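Amidase, hydantoinase/carbamoylase family (Burkholderia vietnamiensis, PDB 5I4M) probably hydrolyses N-carbamoyl-L-amino acids to free amino acids as a two-zinc amidase of the peptidase M20 family. Local coordinates at residues 304-309 and 321-326; 33-38 and 119-124; 356-361 and 422-427. All blocks are in the same frame, centred on the assembly; numbering follows the deposited sequence.

Contact 1: 304-309 and 321-326; sequences FTVDFR and AALRDG. With 3PG (3-phosphoglyceric acid), chain E.
Leu323 of helix 313-334 presses its side chain against Phe308 and Val306, two residues on one face of strand 297-310. The phenyl group of Phe308 receives it at the rim: CE2 lies 3.5 Å from Leu323 CB, close to the ring plane, so the leucine abuts an edge and does not lie over a face. CG1 of Val306 lies over one face of that ring, displaced toward its rim. The same methyl, placed opposite the backbone N by a chi1 of 179°, meets Leu323 tip to tip, with Val306 CG1 4.0 Å from Leu323 CD2. Val270 and Ile273 of helix 259-276 extend this small apolar cluster.

Alternation along the strand sends Asp307 and Arg309 to the other side. There Arg309 grips the Asp307 carboxylate in a side-on salt bridge: NE reaches OD1 at 2.8 Å and NH2 reaches OD2, both nearly straight, on syn lone pairs and in the guanidinium plane. Two hydrogen bonds hold 3-phosphoglyceric acid. Arg309 NH1, also bonded to Gly376 O, lies 2.8 Å from ligand O2 in the more bent of them (141°, against 157°); NH2 is shared between Asp307 OD2 and ligand O1. The chemistry implies a division of labour: the apolar face fixes strand to helix, while the aspartate fixes the rotation of the guanidinium, so that NH1 and NH2 present their N-H groups to the ligand's carboxylate.

Contact 2: 33-38 and 119-124; sequences WDSLME and GVLGGL
Leu121, on helix 117-132, drives its side chain into helix 29-39 between Ser35 and Leu36, and the van der Waals part of the contact turns largely on one methyl group. Leu121 CD1 lies 3.4 Å from the backbone oxygen Ser35 O and 3.7 Å from Leu36 CA, so it rests on main chain as much as on side chains. The hydroxyl oxygen of Ser35 also lies against this leucine, with OG 3.6 Å from Leu121 CD1 and close to Leu121 CB. Leu36 adds a branch from the flank: its CD2 is 3.8 Å from Leu121 CD1, and the two leucines run past each other in opposite directions without meeting end on. With chi1 at -66° and chi2 at -178°, the chain of Leu121 stretches CD1 outward to the neighbouring helix; the nearest CA pair, Leu36 and Leu121, is 7.0 Å apart.

The two helices lie far apart in sequence and pack within the zinc-binding part of an M20 peptidase fold. Helix 117-132 begins just after Asp115, the residue shared by both zinc ions, and the side chain of Leu36 is about 9 Å from that of Asp115. Trp69 of helix 57-72 touches both Ser35 and Leu121, and Ile414 of helix 411-429 lies against Leu36.

Polar contact across the pair is made through water. One molecule donates to Ser35 OG at 2.8 Å and to the backbone oxygen Leu121 O, also at 2.8 Å, bridging the helices beside the leucine. Ser35 OG, set between its own N and carbonyl carbon by a chi1 of 74°, turns back along its helix and is also hydrogen-bonded to Leu32 O.

Contact 3: 356-361 and 422-427; sequences VAAVRA and LHAMLS
Ala424 and Ala358 face each other across helices 411-429 and 353-365, and the smallness of both side chains lets the backbones come close. Their CA atoms are 5.0 Å apart, while the methyls stand 4.3 Å from each other, Ala358 CB to Ala424 CB. Each of these CB atoms points toward the opposite helix, yet they do not meet squarely. The methyl of Ala424 sits to one side of its counterpart, over the carbonyl group of Ala358, where Ala424 CB is 4.0 Å from the oxygen Ala358 O. It is thus a methyl packed on a peptide group as well as on another methyl.

Val359 supplies the third surface. Its CB is directed away from helix 411-429, but one of its branches still borders the alanine: a chi1 of 171° leaves CG2 opposite the carbonyl carbon and beside the backbone N, from where it lies 4.1 Å from Ala424 CB. Ala424 therefore has Ala358 and the flank of Val359 as its two side-chain neighbours across the pair, and the interaction is wholly one of van der Waals packing.

Small-residue contacts of this kind illustrate how helices can approach with little side-chain bulk between them. On the inner side lie strands of the fold: Phe208 of strand 206-212 touches both Val359 and Ala424, Val359 also lies on Ser391 and Val393 of strand 390-395, and Val356 reaches Val227 and Thr229 of strand 225-242.

The three contacts divide between two regions of the subunit. Contact 1 lies in the dimerisation part, on the opposite side of the chain's centre from the other two: its centre is about 37 Å from that of contact 2 and about 38 Å from that of contact 3. Contacts 2 and 3, nearest atoms about 6 Å apart, are joined through helix 411-429, which belongs to contact 3 and borders contact 2. Arg309 of contact 1 binds 3-phosphoglyceric acid with His247 and Asn296 of the second subunit. The side chain of Leu36 in contact 2 is about 13 Å from the ligand, that of Val359 in contact 3 about 11 Å from that of the zinc ligand His211.

Contact 1: 304-309 and 321-326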
loop_
_atom_site.group_PDB
_atom_site.type_symbol
_atom_site.label_atom_id
_atom_site.label_comp_id
_atom_site.label_asym_id
_atom_site.label_seq_id
_atom_site.Cartn_x
_atom_site.Cartn_y
_atom_site.Cartn_z
ATOM N N PHE A 304 7.801 -5.683 -1.727
ATOM C CA PHE A 304 7.071 -6.594 -0.851
ATOM C C PHE A 304 8.057 -7.448 -0.065
ATOM O O PHE A 304 9.253 -7.507 -0.375
ATOM C CB PHE A 304 6.070 -7.461 -1.626
ATOM C CG PHE A 304 6.700 -8.346 -2.666
ATOM C CD1 PHE A 304 7.021 -7.845 -3.918
ATOM C CD2 PHE A 304 6.959 -9.668 -2.390
ATOM C CE1 PHE A 304 7.602 -8.661 -4.878
ATOM C CE2 PHE A 304 7.540 -10.485 -3.344
ATOM C CZ PHE A 304 7.863 -9.975 -4.585
ATOM N N THR A 305 7.533 -8.103 0.969
ATOM C CA THR A 305 8.334 -8.900 1.888
ATOM C C THR A 305 7.998 -10.374 1.745
ATOM O O THR A 305 6.895 -10.747 1.330
ATOM C CB THR A 305 8.108 -8.471 3.344
ATOM O OG1 THR A 305 6.726 -8.640 3.692
ATOM C CG2 THR A 305 8.497 -7.011 3.527
ATOM N N VAL A 306 8.964 -11.216 2.092
ATOM C CA VAL A 306 8.736 -12.651 2.175
ATOM C C VAL A 306 9.206 -13.126 3.534
ATOM O O VAL A 306 10.249 -12.689 4.029
ATOM C CB VAL A 306 9.445 -13.417 1.046
ATOM C CG1 VAL A 306 9.188 -14.913 1.183
ATOM C CG2 VAL A 306 8.944 -12.924 -0.281
ATOM N N ASP A 307 8.406 -13.994 4.148
ATOM C CA ASP A 307 8.640 -14.543 5.478
ATOM C C ASP A 307 8.628 -16.056 5.318
ATOM O O ASP A 307 7.597 -16.625 4.945
ATOM C CB ASP A 307 7.544 -14.061 6.439
ATOM C CG ASP A 307 7.708 -14.575 7.867
ATOM O OD1 ASP A 307 7.818 -15.799 8.087
ATOM O OD2 ASP A 307 7.683 -13.726 8.780
ATOM N N PHE A 308 9.775 -16.694 5.557
ATOM C CA PHE A 308 9.923 -18.146 5.478
ATOM C C PHE A 308 10.365 -18.681 6.832
ATOM O O PHE A 308 11.253 -18.109 7.468
ATOM C CB PHE A 308 11.004 -18.575 4.470
ATOM C CG PHE A 308 10.570 -18.619 3.016
ATOM C CD1 PHE A 308 9.240 -18.657 2.639
ATOM C CD2 PHE A 308 11.542 -18.668 2.026
ATOM C CE1 PHE A 308 8.890 -18.726 1.294
ATOM C CE2 PHE A 308 11.201 -18.740 0.679
ATOM C CZ PHE A 308 9.879 -18.770 0.309
ATOM N N ARG A 309 9.789 -19.808 7.259
ATOM C CA ARG A 309 10.209 -20.441 8.507
ATOM C C ARG A 309 10.143 -21.955 8.364
ATOM O O ARG A 309 9.264 -22.484 7.675
ATOM C CB ARG A 309 9.319 -20.015 9.690
ATOM C CG ARG A 309 8.940 -18.545 9.639
ATOM C CD ARG A 309 8.121 -18.130 10.847
ATOM N NE ARG A 309 7.758 -16.727 10.704
ATOM C CZ ARG A 309 7.537 -15.905 11.721
ATOM N NH1 ARG A 309 7.621 -16.353 12.971
ATOM N NH2 ARG A 309 7.266 -14.629 11.485
ATOM N N ALA A 321 16.147 -21.379 -1.839
ATOM C CA ALA A 321 16.577 -21.575 -3.219
ATOM C C ALA A 321 15.384 -21.573 -4.167
ATOM O O ALA A 321 15.468 -21.041 -5.282
ATOM C CB ALA A 321 17.376 -22.878 -3.346
ATOM N N ALA A 322 14.254 -22.129 -3.721
ATOM C CA ALA A 322 13.054 -22.165 -4.551
ATOM C C ALA A 322 12.495 -20.772 -4.768
ATOM O O ALA A 322 12.029 -20.450 -5.867
ATOM C CB ALA A 322 11.997 -23.072 -3.917
ATOM N N LEU A 323 12.520 -19.932 -3.731
ATOM C CA LEU A 323 12.086 -18.548 -3.904
ATOM C C LEU A 323 12.965 -17.822 -4.918
ATOM O O LEU A 323 12.461 -17.157 -5.828
ATOM C CB LEU A 323 12.101 -17.811 -2.567
ATOM C CG LEU A 323 11.781 -16.313 -2.682
ATOM C CD1 LEU A 323 10.309 -16.108 -2.953
ATOM C CD2 LEU A 323 12.202 -15.568 -1.416
ATOM N N ARG A 324 14.292 -17.919 -4.767
ATOM C CA ARG A 324 15.168 -17.147 -5.645
ATOM C C ARG A 324 15.017 -17.589 -7.093
ATOM O O ARG A 324 14.994 -16.759 -8.009
ATOM C CB ARG A 324 16.619 -17.270 -5.186
ATOM C CG ARG A 324 16.856 -16.617 -3.830
ATOM C CD ARG A 324 18.238 -16.943 -3.310
ATOM N NE ARG A 324 18.444 -16.448 -1.951
ATOM C CZ ARG A 324 19.001 -15.279 -1.672
ATOM N NH1 ARG A 324 19.391 -14.485 -2.659
ATOM N NH2 ARG A 324 19.173 -14.912 -0.412
ATOM N N ASP A 325 14.877 -18.894 -7.307
ATOM C CA ASP A 325 14.672 -19.420 -8.653
ATOM C C ASP A 325 13.331 -18.973 -9.222
ATOM O O ASP A 325 13.248 -18.525 -10.374
ATOM C CB ASP A 325 14.760 -20.946 -8.615
ATOM C CG ASP A 325 14.578 -21.570 -9.975
ATOM O OD1 ASP A 325 15.411 -21.299 -10.862
ATOM O OD2 ASP A 325 13.609 -22.339 -10.153
ATOM N N GLY A 326 12.265 -19.089 -8.427
ATOM C CA GLY A 326 10.945 -18.759 -8.935
ATOM C C GLY A 326 10.776 -17.272 -9.177
ATOM O O GLY A 326 10.093 -16.861 -10.117
HETATM C C1 3PG E . 8.255 -13.308 14.604
HETATM O O1 3PG E . 7.514 -12.899 13.692
HETATM O O2 3PG E . 8.358 -14.519 14.900
HETATM C C2 3PG E . 9.054 -12.290 15.366
HETATM O O3 3PG E . 10.175 -12.920 16.012
HETATM C C3 3PG E . 8.156 -11.674 16.414
HETATM O O1P 3PG E . 7.778 -12.677 17.360
HETATM P P 3PG E . 6.518 -12.392 18.365
HETATM O O2P 3PG E . 6.702 -10.989 18.892
HETATM O O3P 3PG E . 5.299 -12.522 17.461
HETATM O O4P 3PG E . 6.668 -13.474 19.449
#

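Contact 2: 33-38 and 119-124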
loop_
_atom_site.group_PDB
_atom_site.type_symbol
_atom_site.label_atom_id
_atom_site.label_comp_id
_atom_site.label_asym_id
_atom_site.label_seq_id
_atom_site.Cartn_x
_atom_site.Cartn_y
_atom_site.Cartn_z
ATOM N N TRP A 33 -2.581 -10.459 36.383
ATOM C CA TRP A 33 -3.653 -10.217 35.423
ATOM C C TRP A 33 -4.020 -8.741 35.360
ATOM O O TRP A 33 -4.162 -8.173 34.270
ATOM C CB TRP A 33 -4.885 -11.047 35.782
ATOM C CG TRP A 33 -6.013 -10.844 34.806
ATOM C CD1 TRP A 33 -7.045 -9.947 34.909
ATOM C CD2 TRP A 33 -6.206 -11.535 33.569
ATOM N NE1 TRP A 33 -7.870 -10.045 33.810
ATOM C CE2 TRP A 33 -7.371 -11.007 32.970
ATOM C CE3 TRP A 33 -5.500 -12.546 32.899
ATOM C CZ2 TRP A 33 -7.860 -11.475 31.751
ATOM C CZ3 TRP A 33 -5.984 -13.000 31.686
ATOM C CH2 TRP A 33 -7.150 -12.467 31.122
ATOM N N ASP A 34 -4.188 -8.101 36.522
ATOM C CA ASP A 34 -4.533 -6.681 36.524
ATOM C C ASP A 34 -3.432 -5.840 35.894
ATOM O O ASP A 34 -3.718 -4.837 35.232
ATOM C CB ASP A 34 -4.827 -6.200 37.946
ATOM C CG ASP A 34 -6.083 -6.824 38.526
ATOM O OD1 ASP A 34 -6.872 -7.396 37.746
ATOM O OD2 ASP A 34 -6.283 -6.734 39.758
ATOM N N SER A 35 -2.168 -6.230 36.072
ATOM C CA SER A 35 -1.115 -5.471 35.419
ATOM C C SER A 35 -1.205 -5.615 33.904
ATOM O O SER A 35 -0.944 -4.647 33.180
ATOM C CB SER A 35 0.264 -5.890 35.943
ATOM O OG SER A 35 0.676 -7.151 35.449
ATOM N N LEU A 36 -1.618 -6.793 33.413
ATOM C CA LEU A 36 -1.826 -6.962 31.978
ATOM C C LEU A 36 -2.980 -6.098 31.484
ATOM O O LEU A 36 -2.875 -5.455 30.435
ATOM C CB LEU A 36 -2.079 -8.433 31.646
ATOM C CG LEU A 36 -0.801 -9.268 31.609
ATOM C CD1 LEU A 36 -1.089 -10.762 31.817
ATOM C CD2 LEU A 36 -0.066 -9.067 30.287
ATOM N N MET A 37 -4.081 -6.055 32.237
ATOM C CA MET A 37 -5.198 -5.217 31.827
ATOM C C MET A 37 -4.818 -3.741 31.851
ATOM O O MET A 37 -5.304 -2.961 31.025
ATOM C CB MET A 37 -6.405 -5.486 32.724
ATOM C CG MET A 37 -6.849 -6.957 32.731
ATOM S SD MET A 37 -7.400 -7.519 31.100
ATOM C CE MET A 37 -5.999 -8.502 30.575
ATOM N N GLU A 38 -3.951 -3.347 32.783
ATOM C CA GLU A 38 -3.554 -1.947 32.890
ATOM C C GLU A 38 -2.670 -1.538 31.712
ATOM O O GLU A 38 -2.916 -0.517 31.064
ATOM C CB GLU A 38 -2.837 -1.732 34.223
ATOM C CG GLU A 38 -2.811 -0.320 34.699
ATOM C CD GLU A 38 -4.200 0.213 35.012
ATOM O OE1 GLU A 38 -5.004 -0.506 35.651
ATOM O OE2 GLU A 38 -4.486 1.353 34.608
ATOM N N GLY A 119 5.389 -11.735 28.996
ATOM C CA GLY A 119 6.695 -12.126 29.517
ATOM C C GLY A 119 7.353 -11.036 30.344
ATOM O O GLY A 119 8.045 -11.323 31.327
ATOM N N VAL A 120 7.151 -9.775 29.961
ATOM C CA VAL A 120 7.675 -8.672 30.755
ATOM C C VAL A 120 6.961 -8.607 32.097
ATOM O O VAL A 120 7.596 -8.568 33.158
ATOM C CB VAL A 120 7.545 -7.340 29.989
ATOM C CG1 VAL A 120 7.956 -6.172 30.891
ATOM C CG2 VAL A 120 8.410 -7.364 28.718
ATOM N N LEU A 121 5.629 -8.592 32.069
ATOM C CA LEU A 121 4.871 -8.449 33.307
ATOM C C LEU A 121 4.939 -9.712 34.158
ATOM O O LEU A 121 4.848 -9.631 35.389
ATOM C CB LEU A 121 3.424 -8.079 32.984
ATOM C CG LEU A 121 3.290 -6.690 32.355
ATOM C CD1 LEU A 121 1.823 -6.348 32.085
ATOM C CD2 LEU A 121 3.922 -5.635 33.257
ATOM N N GLY A 122 5.072 -10.882 33.526
ATOM C CA GLY A 122 5.364 -12.090 34.283
ATOM C C GLY A 122 6.672 -11.976 35.045
ATOM O O GLY A 122 6.767 -12.390 36.204
ATOM N N GLY A 123 7.691 -11.389 34.414
ATOM C CA GLY A 123 8.939 -11.151 35.121
ATOM C C GLY A 123 8.760 -10.212 36.297
ATOM O O GLY A 123 9.262 -10.472 37.393
ATOM N N LEU A 124 8.042 -9.100 36.081
ATOM C CA LEU A 124 7.770 -8.177 37.181
ATOM C C LEU A 124 7.053 -8.883 38.327
ATOM O O LEU A 124 7.349 -8.636 39.504
ATOM C CB LEU A 124 6.940 -6.993 36.681
ATOM C CG LEU A 124 6.487 -6.053 37.801
ATOM C CD1 LEU A 124 7.695 -5.432 38.489
ATOM C CD2 LEU A 124 5.573 -4.966 37.270
HETATM O O HOH W 1 3.194 -7.693 36.637
#

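Contact 3: 356-361 and 422-427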
loop_
_atom_site.group_PDB
_atom_site.type_symbol
_atom_site.label_atom_id
_atom_site.label_comp_id
_atom_site.label_asym_id
_atom_site.label_seq_id
_atom_site.Cartn_x
_atom_site.Cartn_y
_atom_site.Cartn_z
ATOM N N VAL A 356 15.594 -26.322 30.078
ATOM C CA VAL A 356 14.371 -27.035 29.717
ATOM C C VAL A 356 13.919 -27.926 30.871
ATOM O O VAL A 356 12.734 -27.970 31.218
ATOM C CB VAL A 356 14.599 -27.838 28.421
ATOM C CG1 VAL A 356 13.470 -28.830 28.184
ATOM C CG2 VAL A 356 14.753 -26.894 27.222
ATOM N N ALA A 357 14.861 -28.636 31.493
ATOM C CA ALA A 357 14.516 -29.503 32.614
ATOM C C ALA A 357 13.947 -28.708 33.782
ATOM O O ALA A 357 13.038 -29.177 34.478
ATOM C CB ALA A 357 15.746 -30.290 33.059
ATOM N N ALA A 358 14.477 -27.503 34.016
ATOM C CA ALA A 358 13.976 -26.666 35.103
ATOM C C ALA A 358 12.540 -26.232 34.846
ATOM O O ALA A 358 11.740 -26.146 35.782
ATOM C CB ALA A 358 14.875 -25.444 35.298
ATOM N N VAL A 359 12.207 -25.942 33.584
ATOM C CA VAL A 359 10.840 -25.577 33.220
ATOM C C VAL A 359 9.903 -26.764 33.419
ATOM O O VAL A 359 8.815 -26.636 34.001
ATOM C CB VAL A 359 10.802 -25.060 31.771
ATOM C CG1 VAL A 359 9.374 -24.875 31.294
ATOM C CG2 VAL A 359 11.574 -23.747 31.665
ATOM N N ARG A 360 10.321 -27.942 32.957
ATOM C CA ARG A 360 9.524 -29.146 33.152
ATOM C C ARG A 360 9.334 -29.442 34.639
ATOM O O ARG A 360 8.217 -29.740 35.084
ATOM C CB ARG A 360 10.194 -30.319 32.432
ATOM C CG ARG A 360 9.302 -31.530 32.222
ATOM C CD ARG A 360 10.023 -32.643 31.428
ATOM N NE ARG A 360 10.201 -32.311 30.013
ATOM C CZ ARG A 360 11.381 -32.103 29.433
ATOM N NH1 ARG A 360 12.503 -32.191 30.141
ATOM N NH2 ARG A 360 11.443 -31.801 28.146
ATOM N N ALA A 361 10.413 -29.342 35.425
ATOM C CA ALA A 361 10.326 -29.588 36.865
ATOM C C ALA A 361 9.361 -28.621 37.535
ATOM O O ALA A 361 8.611 -29.007 38.444
ATOM C CB ALA A 361 11.711 -29.478 37.503
ATOM N N LEU A 422 8.538 -18.489 37.668
ATOM C CA LEU A 422 9.030 -18.235 39.018
ATOM C C LEU A 422 9.936 -19.355 39.506
ATOM O O LEU A 422 11.051 -19.107 39.980
ATOM C CB LEU A 422 7.847 -18.061 39.976
ATOM C CG LEU A 422 8.157 -17.960 41.472
ATOM C CD1 LEU A 422 9.039 -16.745 41.759
ATOM C CD2 LEU A 422 6.859 -17.900 42.296
ATOM N N HIS A 423 9.477 -20.601 39.406
ATOM C CA HIS A 423 10.280 -21.673 39.976
ATOM C C HIS A 423 11.457 -22.066 39.101
ATOM O O HIS A 423 12.509 -22.441 39.635
ATOM C CB HIS A 423 9.399 -22.864 40.310
ATOM C CG HIS A 423 8.753 -22.711 41.647
ATOM N ND1 HIS A 423 9.331 -23.186 42.803
ATOM C CD2 HIS A 423 7.649 -22.027 42.030
ATOM C CE1 HIS A 423 8.572 -22.857 43.836
ATOM N NE2 HIS A 423 7.546 -22.153 43.393
ATOM N N ALA A 424 11.324 -21.978 37.781
ATOM C CA ALA A 424 12.482 -22.220 36.930
ATOM C C ALA A 424 13.569 -21.194 37.204
ATOM O O ALA A 424 14.756 -21.537 37.284
ATOM C CB ALA A 424 12.072 -22.192 35.459
ATOM N N MET A 425 13.184 -19.929 37.356
ATOM C CA MET A 425 14.159 -18.896 37.685
ATOM C C MET A 425 14.742 -19.122 39.071
ATOM O O MET A 425 15.960 -19.023 39.266
ATOM C CB MET A 425 13.517 -17.512 37.592
ATOM C CG MET A 425 13.158 -17.102 36.176
ATOM S SD MET A 425 12.546 -15.408 36.160
ATOM C CE MET A 425 14.029 -14.502 36.604
ATOM N N LEU A 426 13.884 -19.426 40.050
ATOM C CA LEU A 426 14.378 -19.703 41.398
ATOM C C LEU A 426 15.377 -20.845 41.393
ATOM O O LEU A 426 16.409 -20.786 42.074
ATOM C CB LEU A 426 13.218 -20.042 42.329
ATOM C CG LEU A 426 12.644 -18.904 43.152
ATOM C CD1 LEU A 426 11.453 -19.422 43.937
ATOM C CD2 LEU A 426 13.711 -18.336 44.080
ATOM N N SER A 427 15.081 -21.897 40.634
ATOM C CA SER A 427 15.972 -23.047 40.585
ATOM C C SER A 427 17.383 -22.635 40.181
ATOM O O SER A 427 18.365 -23.080 40.784
ATOM C CB SER A 427 15.408 -24.084 39.619
ATOM O OG SER A 427 16.206 -25.249 39.602
#